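Beta-glucosidase (PDB 5M6G) probably hydrolyses terminal, non-reducing beta-D-glucosyl residues to release beta-D-glucose, as a family 3 glycoside hydrolase. Local coordinates at residues E168-G173 and F387-L392. Residues are numbered along the deposited sequence; the frame is centred on the assembly and turned at random.
With MG (magnesium ion), chain F.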
ATOM      1  N   GLU A 168       0.157  -8.109 -13.035  1.00 11.56           N
ATOM      2  CA  GLU A 168       1.545  -8.432 -12.722  1.00 14.06           C
ATOM      3  C   GLU A 168       1.635  -9.377 -11.534  1.00 13.91           C
ATOM      4  O   GLU A 168       2.561 -10.196 -11.463  1.00 13.73           O
ATOM      5  CB  GLU A 168       2.346  -7.142 -12.488  1.00 11.60           C
ATOM      6  CG  GLU A 168       2.302  -6.248 -13.713  1.00 12.82           C
ATOM      7  CD  GLU A 168       3.412  -5.210 -13.758  1.00 18.06           C
ATOM      8  OE1 GLU A 168       4.321  -5.242 -12.904  1.00 14.63           O
ATOM      9  OE2 GLU A 168       3.368  -4.368 -14.668  1.00 14.62           O
ATOM     10  N   VAL A 169       0.674  -9.291 -10.613  1.00 13.32           N
ATOM     11  CA  VAL A 169       0.624 -10.217  -9.486  1.00 12.14           C
ATOM     12  C   VAL A 169       0.184 -11.595  -9.963  1.00 11.13           C
ATOM     13  O   VAL A 169       0.789 -12.613  -9.612  1.00 12.38           O
ATOM     14  CB  VAL A 169      -0.301  -9.660  -8.381  1.00 12.04           C
ATOM     15  CG1 VAL A 169      -0.578 -10.723  -7.300  1.00  9.48           C
ATOM     16  CG2 VAL A 169       0.317  -8.412  -7.772  1.00 12.47           C
ATOM     17  N   ALA A 170      -0.860 -11.646 -10.787  1.00 11.12           N
ATOM     18  CA  ALA A 170      -1.372 -12.933 -11.247  1.00 13.33           C
ATOM     19  C   ALA A 170      -0.345 -13.670 -12.096  1.00 14.92           C
ATOM     20  O   ALA A 170      -0.353 -14.907 -12.142  1.00 14.89           O
ATOM     21  CB  ALA A 170      -2.674 -12.737 -12.025  1.00 13.03           C
ATOM     22  N   ALA A 171       0.550 -12.926 -12.758  1.00 15.59           N
ATOM     23  CA  ALA A 171       1.645 -13.534 -13.506  1.00 14.13           C
ATOM     24  C   ALA A 171       2.536 -14.375 -12.605  1.00 14.78           C
ATOM     25  O   ALA A 171       3.123 -15.362 -13.060  1.00 16.20           O
ATOM     26  CB  ALA A 171       2.479 -12.449 -14.191  1.00 13.70           C
ATOM     27  N   THR A 172       2.646 -14.007 -11.333  1.00 14.14           N
ATOM     28  CA  THR A 172       3.433 -14.771 -10.379  1.00 12.94           C
ATOM     29  C   THR A 172       2.593 -15.796  -9.631  1.00 14.05           C
ATOM     30  O   THR A 172       3.118 -16.480  -8.747  1.00 18.58           O
ATOM     31  CB  THR A 172       4.122 -13.833  -9.372  1.00 16.05           C
ATOM     32  OG1 THR A 172       3.149 -13.199  -8.532  1.00 14.84           O
ATOM     33  CG2 THR A 172       4.933 -12.750 -10.092  1.00 14.36           C
ATOM     34  N   GLY A 173       1.305 -15.917  -9.954  1.00 16.49           N
ATOM     35  CA  GLY A 173       0.426 -16.863  -9.300  1.00 14.94           C
ATOM     36  C   GLY A 173      -0.261 -16.322  -8.060  1.00 15.56           C
ATOM     37  O   GLY A 173      -1.374 -16.751  -7.744  1.00 13.71           O
ATOM     38  N   PHE A 387      -2.470 -22.744 -10.475  1.00 14.58           N
ATOM     39  CA  PHE A 387      -1.075 -22.408 -10.717  1.00 14.82           C
ATOM     40  C   PHE A 387      -0.922 -21.030 -11.352  1.00 17.31           C
ATOM     41  O   PHE A 387      -1.877 -20.406 -11.818  1.00 18.41           O
ATOM     42  CB  PHE A 387      -0.411 -23.478 -11.593  1.00 14.08           C
ATOM     43  CG  PHE A 387      -0.342 -24.830 -10.935  1.00 16.59           C
ATOM     44  CD1 PHE A 387       0.488 -25.041  -9.838  1.00 14.71           C
ATOM     45  CD2 PHE A 387      -1.090 -25.893 -11.417  1.00 16.95           C
ATOM     46  CE1 PHE A 387       0.557 -26.288  -9.232  1.00 15.18           C
ATOM     47  CE2 PHE A 387      -1.030 -27.124 -10.811  1.00 14.99           C
ATOM     48  CZ  PHE A 387      -0.210 -27.325  -9.714  1.00 14.47           C
ATOM     49  N   ALA A 388       0.317 -20.558 -11.363  1.00 17.87           N
ATOM     50  CA  ALA A 388       0.601 -19.238 -11.898  1.00 15.06           C
ATOM     51  C   ALA A 388       0.238 -19.169 -13.375  1.00 20.65           C
ATOM     52  O   ALA A 388       0.456 -20.114 -14.133  1.00 18.96           O
ATOM     53  CB  ALA A 388       2.077 -18.896 -11.692  1.00 15.08           C
ATOM     54  N   GLN A 389      -0.318 -18.028 -13.775  1.00 18.98           N
ATOM     55  CA  GLN A 389      -0.724 -17.770 -15.156  1.00 26.83           C
ATOM     56  C   GLN A 389       0.468 -17.185 -15.902  1.00 21.49           C
ATOM     57  O   GLN A 389       0.619 -15.971 -16.041  1.00 18.61           O
ATOM     58  CB  GLN A 389      -1.894 -16.801 -15.180  1.00 26.23           C
ATOM     59  CG  GLN A 389      -3.216 -17.401 -14.815  1.00 32.47           C
ATOM     60  CD  GLN A 389      -4.046 -16.385 -14.081  1.00 34.56           C
ATOM     61  OE1 GLN A 389      -4.169 -16.405 -12.852  1.00 34.41           O
ATOM     62  NE2 GLN A 389      -4.527 -15.418 -14.820  1.00 40.29           N
ATOM     63  N   ARG A 390       1.334 -18.065 -16.393  1.00 20.42           N
ATOM     64  CA  ARG A 390       2.579 -17.542 -16.941  1.00 19.29           C
ATOM     65  C   ARG A 390       2.396 -16.804 -18.261  1.00 18.24           C
ATOM     66  O   ARG A 390       3.315 -16.088 -18.672  1.00 20.34           O
ATOM     67  CB  ARG A 390       3.584 -18.674 -17.079  1.00 21.66           C
ATOM     68  CG  ARG A 390       3.983 -19.161 -15.714  1.00 18.97           C
ATOM     69  CD  ARG A 390       4.799 -20.393 -15.779  1.00 20.60           C
ATOM     70  NE  ARG A 390       4.953 -20.967 -14.452  1.00 23.83           N
ATOM     71  CZ  ARG A 390       6.069 -20.895 -13.743  1.00 16.93           C
ATOM     72  NH1 ARG A 390       7.131 -20.264 -14.239  1.00 23.94           N
ATOM     73  NH2 ARG A 390       6.125 -21.460 -12.551  1.00 15.26           N
ATOM     74  N   ASP A 391       1.241 -16.934 -18.921  1.00 18.21           N
ATOM     75  CA  ASP A 391       0.963 -16.101 -20.087  1.00 24.19           C
ATOM     76  C   ASP A 391       1.018 -14.616 -19.760  1.00 21.46           C
ATOM     77  O   ASP A 391       1.149 -13.798 -20.677  1.00 23.66           O
ATOM     78  CB  ASP A 391      -0.416 -16.412 -20.667  1.00 28.84           C
ATOM     79  CG  ASP A 391      -0.474 -17.752 -21.360  1.00 46.74           C
ATOM     80  OD1 ASP A 391       0.598 -18.286 -21.723  1.00 41.94           O
ATOM     81  OD2 ASP A 391      -1.603 -18.261 -21.548  1.00 45.14           O
ATOM     82  N   LEU A 392       0.899 -14.248 -18.484  1.00 19.51           N
ATOM     83  CA  LEU A 392       0.881 -12.850 -18.073  1.00 21.23           C
ATOM     84  C   LEU A 392       2.255 -12.312 -17.690  1.00 21.62           C
ATOM     85  O   LEU A 392       2.385 -11.104 -17.454  1.00 18.88           O
ATOM     86  CB  LEU A 392      -0.082 -12.667 -16.895  1.00 19.45           C
ATOM     87  CG  LEU A 392      -1.570 -12.872 -17.195  1.00 25.32           C
ATOM     88  CD1 LEU A 392      -2.396 -12.737 -15.917  1.00 17.87           C
ATOM     89  CD2 LEU A 392      -2.057 -11.889 -18.253  1.00 20.70           C
TER
HETATM   90 MG    MG F 705      -3.206 -17.090  -8.591  1.00 21.23          MG
HETATM   91  O   HOH W   1      -2.623 -17.376 -10.521  1.00 24.75           O
HETATM   92  O   HOH W   2      -3.316 -19.266  -8.438  1.00 20.70           O
HETATM   93  O   HOH W   3      -5.038 -17.492  -9.335  1.00 20.53           O
HETATM   94  O   HOH W   4      -3.571 -15.032  -9.047  1.00 15.20           O
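A170, near the C-terminal end of helix 155-170, meets L392 and Q389 through its methyl group: CB lies 3.9 Å from L392 CD1 and about as far from the amide oxygen of Q389. At L392, a chi1 of -68° swings CG opposite the carbonyl carbon, and a chi2 of 177° extends CD1 to this methyl. A171 approaches the base of the same leucine, its CB 3.7 Å from L392 CB and closer still, 3.5 Å, to L392 C, while its CA faces Q389 O. T172 turns back to its own helix, where its N and OG1 both bond to V169 O; OG1 sits on a lone pair in the carbonyl plane, 2.7 Å away. A type I turn from A170 to G173 then ends the helical path. G173, with positive phi, packs against A388, whose CB is 3.5 Å from G173 CA.

G173 O binds a magnesium ion at 2.0 Å, and D175 and four waters complete the six ligands. One of those waters donates a 3.0 Å hydrogen bond to Q389 OE1 and a weak one to F387 O, so the loop between helices 363-379 and 399-412 reaches the metal in its second shell. R390 NH2 forms salt bridges with D106 and D109 of helix 101-116, tying the loop to that helix. No direct hydrogen bond joins the two segments, and A171 O is buried without a partner; between the two segments, apolar contacts are joined by a water bridge, and the magnesium would polarise that water and probably strengthen its bond to Q389 OE1.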